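Local coordinates for putative endonuclease/exonuclease/phosphatase family protein (Bacteroides vulgatus ATCC 8482, PDB 3G6S) that probably cleaves nucleic acids, as an endonuclease or 3'-5' RNA exonuclease of the DNase I-like endonuclease/exonuclease/phosphatase family, at residues D3-D14 / D40-Q51; E221-T229 / H251-E259. All blocks are in the same frame, centred on the assembly; numbering follows the deposited sequence.

Contact 1: residues D3-D14 / D40-Q51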
loop_
_atom_site.group_PDB
_atom_site.type_symbol
_atom_site.label_atom_id
_atom_site.label_comp_id
_atom_site.label_asym_id
_atom_site.label_seq_id
_atom_site.Cartn_x
_atom_site.Cartn_y
_atom_site.Cartn_z
ATOM N N ASP A 3 8.326 7.065 15.875
ATOM C CA ASP A 3 8.851 7.104 14.509
ATOM C C ASP A 3 8.593 5.807 13.750
ATOM O O ASP A 3 8.771 4.716 14.292
ATOM C CB ASP A 3 10.353 7.370 14.530
ATOM C CG ASP A 3 10.685 8.753 15.018
ATOM O OD1 ASP A 3 11.676 8.891 15.778
ATOM O OD2 ASP A 3 9.959 9.704 14.635
ATOM N N VAL A 4 8.196 5.924 12.489
ATOM C CA VAL A 4 7.920 4.743 11.688
ATOM C C VAL A 4 8.185 4.966 10.206
ATOM O O VAL A 4 7.662 5.902 9.606
ATOM C CB VAL A 4 6.449 4.281 11.886
ATOM C CG1 VAL A 4 5.499 5.392 11.513
ATOM C CG2 VAL A 4 6.174 3.052 11.056
ATOM N N ARG A 5 9.016 4.114 9.622
ATOM C CA ARG A 5 9.305 4.216 8.205
ATOM C C ARG A 5 8.273 3.363 7.468
ATOM O O ARG A 5 8.305 2.138 7.519
ATOM C CB ARG A 5 10.713 3.724 7.915
ATOM C CG ARG A 5 11.060 3.781 6.452
ATOM C CD ARG A 5 12.551 3.651 6.262
ATOM N NE ARG A 5 13.241 4.767 6.888
ATOM C CZ ARG A 5 14.554 4.830 7.061
ATOM N NH1 ARG A 5 15.325 3.829 6.654
ATOM N NH2 ARG A 5 15.098 5.895 7.638
ATOM N N TRP A 6 7.356 4.037 6.794
ATOM C CA TRP A 6 6.271 3.400 6.071
ATOM C C TRP A 6 6.602 3.234 4.591
ATOM O O TRP A 6 7.451 3.949 4.054
ATOM C CB TRP A 6 5.032 4.275 6.224
ATOM C CG TRP A 6 3.746 3.529 6.409
ATOM C CD1 TRP A 6 3.025 2.865 5.454
ATOM C CD2 TRP A 6 2.997 3.432 7.618
ATOM N NE1 TRP A 6 1.868 2.359 6.000
ATOM C CE2 TRP A 6 1.834 2.679 7.335
ATOM C CE3 TRP A 6 3.204 3.887 8.927
ATOM C CZ2 TRP A 6 0.867 2.398 8.305
ATOM C CZ3 TRP A 6 2.246 3.609 9.890
ATOM C CH2 TRP A 6 1.096 2.857 9.575
ATOM N N ALA A 7 5.926 2.298 3.928
ATOM C CA ALA A 7 6.152 2.084 2.502
ATOM C C ALA A 7 5.005 1.367 1.800
ATOM O O ALA A 7 4.410 0.438 2.344
ATOM C CB ALA A 7 7.450 1.309 2.288
ATOM N N THR A 8 4.692 1.819 0.590
ATOM C CA THR A 8 3.658 1.194 -0.225
ATOM C C THR A 8 4.380 0.662 -1.456
ATOM O O THR A 8 5.193 1.371 -2.058
ATOM C CB THR A 8 2.557 2.196 -0.661
ATOM O OG1 THR A 8 1.591 1.515 -1.476
ATOM C CG2 THR A 8 3.152 3.358 -1.461
ATOM N N PHE A 9 4.089 -0.579 -1.838
ATOM C CA PHE A 9 4.772 -1.170 -2.973
ATOM C C PHE A 9 4.004 -2.272 -3.705
ATOM O O PHE A 9 3.570 -3.259 -3.106
ATOM C CB PHE A 9 6.121 -1.702 -2.485
ATOM C CG PHE A 9 6.976 -2.275 -3.566
ATOM C CD1 PHE A 9 7.076 -1.640 -4.798
ATOM C CD2 PHE A 9 7.715 -3.431 -3.340
ATOM C CE1 PHE A 9 7.899 -2.148 -5.801
ATOM C CE2 PHE A 9 8.546 -3.954 -4.334
ATOM C CZ PHE A 9 8.642 -3.313 -5.568
ATOM N N ASN A 10 3.827 -2.083 -5.008
ATOM C CA ASN A 10 3.147 -3.059 -5.861
ATOM C C ASN A 10 4.282 -3.959 -6.356
ATOM O O ASN A 10 5.199 -3.493 -7.028
ATOM C CB ASN A 10 2.481 -2.354 -7.057
ATOM C CG ASN A 10 1.636 -3.306 -7.913
ATOM O OD1 ASN A 10 1.989 -4.472 -8.114
ATOM N ND2 ASN A 10 0.533 -2.797 -8.442
ATOM N N ILE A 11 4.224 -5.244 -6.035
ATOM C CA ILE A 11 5.291 -6.139 -6.436
ATOM C C ILE A 11 5.094 -6.864 -7.763
ATOM O O ILE A 11 5.966 -7.618 -8.183
ATOM C CB ILE A 11 5.548 -7.183 -5.346
ATOM C CG1 ILE A 11 4.325 -8.069 -5.165
ATOM C CG2 ILE A 11 5.854 -6.485 -4.028
ATOM C CD1 ILE A 11 4.565 -9.213 -4.226
ATOM N N ARG A 12 3.964 -6.630 -8.430
ATOM C CA ARG A 12 3.661 -7.293 -9.704
ATOM C C ARG A 12 3.428 -8.783 -9.457
ATOM O O ARG A 12 4.370 -9.522 -9.175
ATOM C CB ARG A 12 4.818 -7.116 -10.690
ATOM C CG ARG A 12 4.677 -7.945 -11.948
ATOM C CD ARG A 12 3.512 -7.500 -12.799
ATOM N NE ARG A 12 3.282 -8.451 -13.880
ATOM C CZ ARG A 12 2.345 -8.326 -14.815
ATOM N NH1 ARG A 12 1.534 -7.278 -14.816
ATOM N NH2 ARG A 12 2.215 -9.258 -15.748
ATOM N N TYR A 13 2.183 -9.227 -9.576
ATOM C CA TYR A 13 1.868 -10.628 -9.332
ATOM C C TYR A 13 2.736 -11.583 -10.151
ATOM O O TYR A 13 3.219 -11.236 -11.233
ATOM C CB TYR A 13 0.382 -10.897 -9.600
ATOM C CG TYR A 13 0.013 -10.939 -11.058
ATOM C CD1 TYR A 13 0.078 -12.131 -11.779
ATOM C CD2 TYR A 13 -0.401 -9.789 -11.722
ATOM C CE1 TYR A 13 -0.265 -12.174 -13.126
ATOM C CE2 TYR A 13 -0.745 -9.820 -13.069
ATOM C CZ TYR A 13 -0.677 -11.013 -13.766
ATOM O OH TYR A 13 -1.021 -11.050 -15.102
ATOM N N ASP A 14 2.931 -12.780 -9.604
ATOM C CA ASP A 14 3.725 -13.838 -10.225
ATOM C C ASP A 14 3.118 -14.289 -11.551
ATOM O O ASP A 14 2.040 -14.882 -11.579
ATOM C CB ASP A 14 3.814 -15.044 -9.282
ATOM C CG ASP A 14 4.680 -16.169 -9.839
ATOM O OD1 ASP A 14 4.656 -16.400 -11.068
ATOM O OD2 ASP A 14 5.375 -16.837 -9.040
ATOM N N ASP A 40 9.528 -0.419 8.405
ATOM C CA ASP A 40 8.814 -0.800 9.615
ATOM C C ASP A 40 7.464 -1.398 9.265
ATOM O O ASP A 40 7.048 -2.405 9.841
ATOM C CB ASP A 40 8.580 0.410 10.525
ATOM C CG ASP A 40 9.831 0.860 11.251
ATOM O OD1 ASP A 40 10.504 0.008 11.871
ATOM O OD2 ASP A 40 10.125 2.079 11.222
ATOM N N ILE A 41 6.772 -0.757 8.333
ATOM C CA ILE A 41 5.455 -1.209 7.899
ATOM C C ILE A 41 5.360 -1.052 6.390
ATOM O O ILE A 41 5.694 0.001 5.846
ATOM C CB ILE A 41 4.338 -0.402 8.573
ATOM C CG1 ILE A 41 4.364 -0.678 10.069
ATOM C CG2 ILE A 41 2.993 -0.792 7.991
ATOM C CD1 ILE A 41 3.404 0.189 10.852
ATOM N N VAL A 42 4.907 -2.104 5.719
ATOM C CA VAL A 42 4.797 -2.090 4.271
ATOM C C VAL A 42 3.442 -2.591 3.793
ATOM O O VAL A 42 2.996 -3.659 4.199
ATOM C CB VAL A 42 5.869 -2.997 3.622
ATOM C CG1 VAL A 42 5.873 -2.794 2.114
ATOM C CG2 VAL A 42 7.227 -2.719 4.211
ATOM N N GLY A 43 2.789 -1.815 2.939
ATOM C CA GLY A 43 1.523 -2.240 2.379
ATOM C C GLY A 43 1.862 -2.577 0.941
ATOM O O GLY A 43 2.314 -1.705 0.203
HETATM N N MSE A 44 1.677 -3.828 0.535
HETATM C CA MSE A 44 2.010 -4.232 -0.830
HETATM C C MSE A 44 0.779 -4.626 -1.628
HETATM O O MSE A 44 -0.199 -5.105 -1.065
HETATM C CB MSE A 44 2.985 -5.408 -0.792
HETATM C CG MSE A 44 4.257 -5.117 -0.024
HETATM SE SE MSE A 44 5.376 -6.693 0.263
HETATM C CE MSE A 44 6.841 -6.257 -0.891
ATOM N N GLN A 45 0.818 -4.422 -2.939
ATOM C CA GLN A 45 -0.316 -4.799 -3.774
ATOM C C GLN A 45 0.081 -5.893 -4.773
ATOM O O GLN A 45 1.270 -6.156 -4.972
ATOM C CB GLN A 45 -0.863 -3.577 -4.520
ATOM C CG GLN A 45 -1.236 -2.384 -3.635
ATOM C CD GLN A 45 -0.013 -1.620 -3.135
ATOM O OE1 GLN A 45 0.956 -1.448 -3.872
ATOM N NE2 GLN A 45 -0.066 -1.135 -1.894
ATOM N N GLU A 46 -0.920 -6.521 -5.392
ATOM C CA GLU A 46 -0.712 -7.598 -6.371
ATOM C C GLU A 46 0.145 -8.741 -5.825
ATOM O O GLU A 46 1.120 -9.150 -6.447
ATOM C CB GLU A 46 -0.061 -7.052 -7.656
ATOM C CG GLU A 46 -0.865 -5.985 -8.396
ATOM C CD GLU A 46 -0.350 -5.713 -9.809
ATOM O OE1 GLU A 46 -0.658 -4.628 -10.365
ATOM O OE2 GLU A 46 0.353 -6.585 -10.378
ATOM N N VAL A 47 -0.214 -9.262 -4.663
ATOM C CA VAL A 47 0.569 -10.338 -4.078
ATOM C C VAL A 47 -0.205 -11.662 -4.077
ATOM O O VAL A 47 -1.226 -11.800 -3.398
ATOM C CB VAL A 47 0.995 -9.963 -2.633
ATOM C CG1 VAL A 47 2.002 -10.960 -2.100
ATOM C CG2 VAL A 47 1.582 -8.542 -2.615
ATOM N N LEU A 48 0.267 -12.635 -4.851
ATOM C CA LEU A 48 -0.397 -13.937 -4.902
ATOM C C LEU A 48 0.053 -14.774 -3.703
ATOM O O LEU A 48 1.097 -14.505 -3.093
ATOM C CB LEU A 48 -0.067 -14.656 -6.217
ATOM C CG LEU A 48 -0.636 -14.002 -7.482
ATOM C CD1 LEU A 48 -0.164 -14.749 -8.719
ATOM C CD2 LEU A 48 -2.151 -13.984 -7.414
ATOM N N HIS A 49 -0.734 -15.792 -3.376
ATOM C CA HIS A 49 -0.432 -16.644 -2.236
ATOM C C HIS A 49 0.994 -17.202 -2.170
ATOM O O HIS A 49 1.611 -17.225 -1.101
ATOM C CB HIS A 49 -1.428 -17.796 -2.139
ATOM C CG HIS A 49 -1.208 -18.648 -0.934
ATOM N ND1 HIS A 49 -0.274 -19.660 -0.906
ATOM C CD2 HIS A 49 -1.716 -18.567 0.318
ATOM C CE1 HIS A 49 -0.214 -20.166 0.314
ATOM N NE2 HIS A 49 -1.077 -19.520 1.076
ATOM N N ASN A 50 1.526 -17.653 -3.295
ATOM C CA ASN A 50 2.877 -18.178 -3.272
ATOM C C ASN A 50 3.845 -17.036 -2.996
ATOM O O ASN A 50 4.846 -17.228 -2.310
ATOM C CB ASN A 50 3.199 -18.849 -4.599
ATOM C CG ASN A 50 3.107 -17.899 -5.753
ATOM O OD1 ASN A 50 4.063 -17.185 -6.054
ATOM N ND2 ASN A 50 1.949 -17.868 -6.408
ATOM N N GLN A 51 3.538 -15.845 -3.516
ATOM C CA GLN A 51 4.400 -14.678 -3.297
ATOM C C GLN A 51 4.285 -14.218 -1.839
ATOM O O GLN A 51 5.263 -13.773 -1.234
ATOM C CB GLN A 51 4.013 -13.513 -4.211
ATOM C CG GLN A 51 4.013 -13.839 -5.683
ATOM C CD GLN A 51 3.616 -12.660 -6.533
ATOM O OE1 GLN A 51 4.456 -11.856 -6.922
ATOM N NE2 GLN A 51 2.325 -12.535 -6.810
HETATM O O HOH W 1 2.165 0.982 -4.068
#

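Contact 2: residues E221-T229 / H251-E259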
loop_
_atom_site.group_PDB
_atom_site.type_symbol
_atom_site.label_atom_id
_atom_site.label_comp_id
_atom_site.label_asym_id
_atom_site.label_seq_id
_atom_site.Cartn_x
_atom_site.Cartn_y
_atom_site.Cartn_z
ATOM N N GLU A 221 4.064 7.990 -14.885
ATOM C CA GLU A 221 3.153 8.643 -13.969
ATOM C C GLU A 221 3.250 8.060 -12.570
ATOM O O GLU A 221 3.772 6.958 -12.365
ATOM C CB GLU A 221 1.718 8.487 -14.447
ATOM C CG GLU A 221 1.507 8.766 -15.914
ATOM C CD GLU A 221 0.057 8.602 -16.304
ATOM O OE1 GLU A 221 -0.577 7.625 -15.827
ATOM O OE2 GLU A 221 -0.445 9.438 -17.091
ATOM N N LYS A 222 2.730 8.819 -11.611
ATOM C CA LYS A 222 2.707 8.405 -10.216
ATOM C C LYS A 222 1.285 7.949 -9.918
ATOM O O LYS A 222 0.363 8.756 -9.943
ATOM C CB LYS A 222 3.083 9.583 -9.311
ATOM C CG LYS A 222 2.926 9.298 -7.830
ATOM C CD LYS A 222 3.627 10.359 -7.002
ATOM C CE LYS A 222 3.842 9.898 -5.558
ATOM N NZ LYS A 222 2.558 9.690 -4.828
ATOM N N ILE A 223 1.105 6.660 -9.656
ATOM C CA ILE A 223 -0.220 6.133 -9.366
ATOM C C ILE A 223 -0.278 5.478 -8.006
ATOM O O ILE A 223 -1.309 4.925 -7.622
ATOM C CB ILE A 223 -0.669 5.109 -10.415
ATOM C CG1 ILE A 223 0.299 3.929 -10.443
ATOM C CG2 ILE A 223 -0.729 5.782 -11.782
ATOM C CD1 ILE A 223 -0.036 2.890 -11.487
ATOM N N ASP A 224 0.832 5.527 -7.280
ATOM C CA ASP A 224 0.887 4.937 -5.947
ATOM C C ASP A 224 1.008 6.056 -4.931
ATOM O O ASP A 224 1.788 6.977 -5.118
ATOM C CB ASP A 224 2.068 3.962 -5.859
ATOM C CG ASP A 224 1.907 2.771 -6.817
ATOM O OD1 ASP A 224 2.510 2.785 -7.914
ATOM O OD2 ASP A 224 1.154 1.827 -6.480
ATOM N N PHE A 225 0.235 5.991 -3.854
ATOM C CA PHE A 225 0.282 7.062 -2.862
ATOM C C PHE A 225 0.282 6.617 -1.411
ATOM O O PHE A 225 -0.103 5.494 -1.072
ATOM C CB PHE A 225 -0.915 8.009 -3.039
ATOM C CG PHE A 225 -1.062 8.566 -4.420
ATOM C CD1 PHE A 225 -0.619 9.856 -4.718
ATOM C CD2 PHE A 225 -1.658 7.802 -5.426
ATOM C CE1 PHE A 225 -0.767 10.383 -6.003
ATOM C CE2 PHE A 225 -1.815 8.310 -6.714
ATOM C CZ PHE A 225 -1.370 9.605 -7.009
ATOM N N ILE A 226 0.723 7.538 -0.563
ATOM C CA ILE A 226 0.726 7.345 0.871
ATOM C C ILE A 226 -0.065 8.524 1.445
ATOM O O ILE A 226 0.342 9.685 1.316
ATOM C CB ILE A 226 2.149 7.357 1.464
ATOM C CG1 ILE A 226 2.939 6.168 0.925
ATOM C CG2 ILE A 226 2.078 7.287 2.995
ATOM C CD1 ILE A 226 4.362 6.050 1.480
ATOM N N PHE A 227 -1.208 8.236 2.056
ATOM C CA PHE A 227 -2.030 9.295 2.634
ATOM C C PHE A 227 -1.994 9.212 4.149
ATOM O O PHE A 227 -2.021 8.121 4.718
ATOM C CB PHE A 227 -3.474 9.168 2.144
ATOM C CG PHE A 227 -3.640 9.446 0.679
ATOM C CD1 PHE A 227 -3.535 10.748 0.192
ATOM C CD2 PHE A 227 -3.886 8.404 -0.215
ATOM C CE1 PHE A 227 -3.669 11.008 -1.163
ATOM C CE2 PHE A 227 -4.022 8.648 -1.570
ATOM C CZ PHE A 227 -3.913 9.960 -2.051
ATOM N N VAL A 228 -1.934 10.365 4.804
ATOM C CA VAL A 228 -1.889 10.394 6.264
ATOM C C VAL A 228 -2.806 11.436 6.888
ATOM O O VAL A 228 -3.061 12.481 6.298
ATOM C CB VAL A 228 -0.463 10.678 6.784
ATOM C CG1 VAL A 228 0.517 9.647 6.229
ATOM C CG2 VAL A 228 -0.047 12.093 6.407
ATOM N N THR A 229 -3.291 11.152 8.093
ATOM C CA THR A 229 -4.159 12.088 8.792
ATOM C C THR A 229 -3.345 13.330 9.179
ATOM O O THR A 229 -2.134 13.243 9.385
ATOM C CB THR A 229 -4.809 11.408 10.004
ATOM O OG1 THR A 229 -3.845 10.598 10.688
ATOM C CG2 THR A 229 -5.961 10.520 9.534
ATOM N N HIS A 251 6.740 -1.492 -10.814
ATOM C CA HIS A 251 6.445 -0.300 -10.030
ATOM C C HIS A 251 7.644 0.107 -9.175
ATOM O O HIS A 251 8.562 -0.684 -8.945
ATOM C CB HIS A 251 5.272 -0.536 -9.080
ATOM C CG HIS A 251 3.926 -0.449 -9.724
ATOM N ND1 HIS A 251 3.397 -1.465 -10.489
ATOM C CD2 HIS A 251 2.977 0.515 -9.669
ATOM C CE1 HIS A 251 2.176 -1.134 -10.873
ATOM N NE2 HIS A 251 1.897 0.062 -10.388
ATOM N N ASN A 252 7.622 1.354 -8.713
ATOM C CA ASN A 252 8.655 1.870 -7.831
ATOM C C ASN A 252 8.013 2.050 -6.452
ATOM O O ASN A 252 6.930 2.602 -6.330
ATOM C CB ASN A 252 9.186 3.220 -8.317
ATOM C CG ASN A 252 10.328 3.081 -9.321
ATOM O OD1 ASN A 252 10.958 2.019 -9.432
ATOM N ND2 ASN A 252 10.615 4.163 -10.041
ATOM N N PRO A 253 8.665 1.568 -5.393
ATOM C CA PRO A 253 8.110 1.712 -4.042
ATOM C C PRO A 253 8.208 3.162 -3.577
ATOM O O PRO A 253 9.066 3.917 -4.048
ATOM C CB PRO A 253 8.999 0.796 -3.213
ATOM C CG PRO A 253 10.340 0.991 -3.886
ATOM C CD PRO A 253 9.985 0.918 -5.354
ATOM N N GLN A 254 7.329 3.555 -2.661
ATOM C CA GLN A 254 7.360 4.912 -2.125
ATOM C C GLN A 254 7.590 4.851 -0.618
ATOM O O GLN A 254 6.713 4.404 0.124
ATOM C CB GLN A 254 6.045 5.645 -2.392
ATOM C CG GLN A 254 6.178 7.155 -2.219
ATOM C CD GLN A 254 4.856 7.874 -1.956
ATOM O OE1 GLN A 254 3.820 7.559 -2.546
ATOM N NE2 GLN A 254 4.898 8.862 -1.072
ATOM N N LEU A 255 8.760 5.290 -0.161
ATOM C CA LEU A 255 9.041 5.269 1.274
ATOM C C LEU A 255 8.638 6.584 1.932
ATOM O O LEU A 255 8.568 7.621 1.279
ATOM C CB LEU A 255 10.526 5.004 1.546
ATOM C CG LEU A 255 11.190 3.849 0.785
ATOM C CD1 LEU A 255 12.508 3.480 1.472
ATOM C CD2 LEU A 255 10.273 2.641 0.752
ATOM N N ALA A 256 8.359 6.540 3.230
ATOM C CA ALA A 256 7.971 7.746 3.945
ATOM C C ALA A 256 8.377 7.665 5.404
ATOM O O ALA A 256 7.973 6.746 6.118
ATOM C CB ALA A 256 6.463 7.960 3.836
ATOM N N ASP A 257 9.195 8.614 5.843
ATOM C CA ASP A 257 9.599 8.629 7.236
ATOM C C ASP A 257 8.568 9.458 7.980
ATOM O O ASP A 257 8.461 10.668 7.789
ATOM C CB ASP A 257 10.997 9.210 7.385
ATOM C CG ASP A 257 12.068 8.157 7.208
ATOM O OD1 ASP A 257 11.983 7.128 7.914
ATOM O OD2 ASP A 257 12.983 8.340 6.371
ATOM N N LEU A 258 7.792 8.791 8.820
ATOM C CA LEU A 258 6.743 9.471 9.540
ATOM C C LEU A 258 6.995 9.605 11.025
ATOM O O LEU A 258 7.877 8.961 11.600
ATOM C CB LEU A 258 5.418 8.743 9.326
ATOM C CG LEU A 258 5.017 8.459 7.879
ATOM C CD1 LEU A 258 3.774 7.583 7.862
ATOM C CD2 LEU A 258 4.760 9.760 7.141
ATOM N N GLU A 259 6.197 10.461 11.640
ATOM C CA GLU A 259 6.272 10.690 13.065
ATOM C C GLU A 259 4.848 10.915 13.545
ATOM O O GLU A 259 4.170 11.832 13.098
ATOM C CB GLU A 259 7.136 11.909 13.357
ATOM C CG GLU A 259 7.355 12.149 14.833
ATOM C CD GLU A 259 8.244 13.351 15.105
ATOM O OE1 GLU A 259 9.428 13.332 14.681
ATOM O OE2 GLU A 259 7.753 14.312 15.746
HETATM O O HOH W 2 1.730 9.955 -1.473
#

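Contact 1: residues D3-D14 / D40-Q51
W6 lays its indole alongside I41, and both side chains point the same way from adjacent parallel strands. I41 CD1 stands over the six-membered ring of W6, 4.0 Å from its centroid, in a CH-pi contact. I41 CG2 covers the same face nearer the rim, 3.7 Å from W6 CE2. F9 and M44, a selenomethionine, leave the other face of the sheet. The M44 chain bends at its last torsion (chi3 110°), and CE comes to the edge of the F9 ring, 3.8 Å from F9 CD2. I11 crosses M44 and V47 at about right angles, its CD1 resting on V47 CG2.

Polar groups hold both ends. D40 OD2 takes the backbone N of R5 at 2.8 Å through its anti lone pair, while OD1 of D40 pairs with K87. Q45 folds at chi2 (75°), which brings its NE2 to T8 OG1 at 3.2 Å. Water 1 links the same OG1 to Q45 OE1. N10 ND2 donates to E46 OE1 at 2.9 Å; the bond lies in the amide plane but meets the carboxylate from above. N10 OD1 accepts from R12 N in an Asx turn, which fixes the amide's rotation. D172 is a second partner of ND2. Apolar packing on both faces is thus bounded by D40 at one end and the N10-E46 cluster at the C-terminal end, the latter consistent with the active-site edge of a DNase I-like fold.

Contact 2: residues E221-T229 / H251-E259
The facing sheets of the beta sandwich meet here, strand 224-228 from one and strand 254-260 from the other. The short strand axes pass 8.0 Å apart, too far for backbone pairing, and side chains fill the gap. V228 CG1 and L258 CD1 reach toward each other tip to tip at 4.2 Å. I226 CD1 lies on A256 CB at 3.7 Å and touches the Q254 backbone.

The K222 chain is extended, then bends about CD-CE (chi4 -64°), and NZ donates to D224 O at 2.8 Å, in the carbonyl plane. The same NZ gives a weak bond to Q254 OE1 at 3.4 Å. Water 2 accepts from I226 N and, weakly, from NZ and Q254 NE2. A methionine in place of K222 would probably leave D224 O and Q254 OE1 without this shared donor and the Q254 amide less firmly set.

Such sandwiches form the core of DNase I-like nucleases; H251 and D224, near the N-terminal starts of both strands, probably correspond to their active-site pair. D224 OD1 sits in the plane of the H251 ring at its edge, 2.9 Å from CD2. The carboxylate and ring planes stand 75° apart. T208 OG1 hydrogen-bonds D224 OD1.

Both contacts are buried, and neither is a surface feature. Contact 1 works within one sheet, where adjacent parallel strands of a beta-alpha-beta unit share backbone bonds. Contact 2 works between two sheets, with less buried surface, and depends on side chains and a water. They share the seven-stranded sheet, since strands 2-10 and 254-260 are neighbours in it. W6 N probably bonds to A256 O, R5 forms a salt bridge with D257, and A7 packs on L255. The polar ends also converge: N10 of contact 1 packs on H251 of contact 2. Apolar chains cover the sheet faces at W6-I41 and F9-M44 in contact 1, and meet across the gap at I226-A256 and V228-L258 in contact 2.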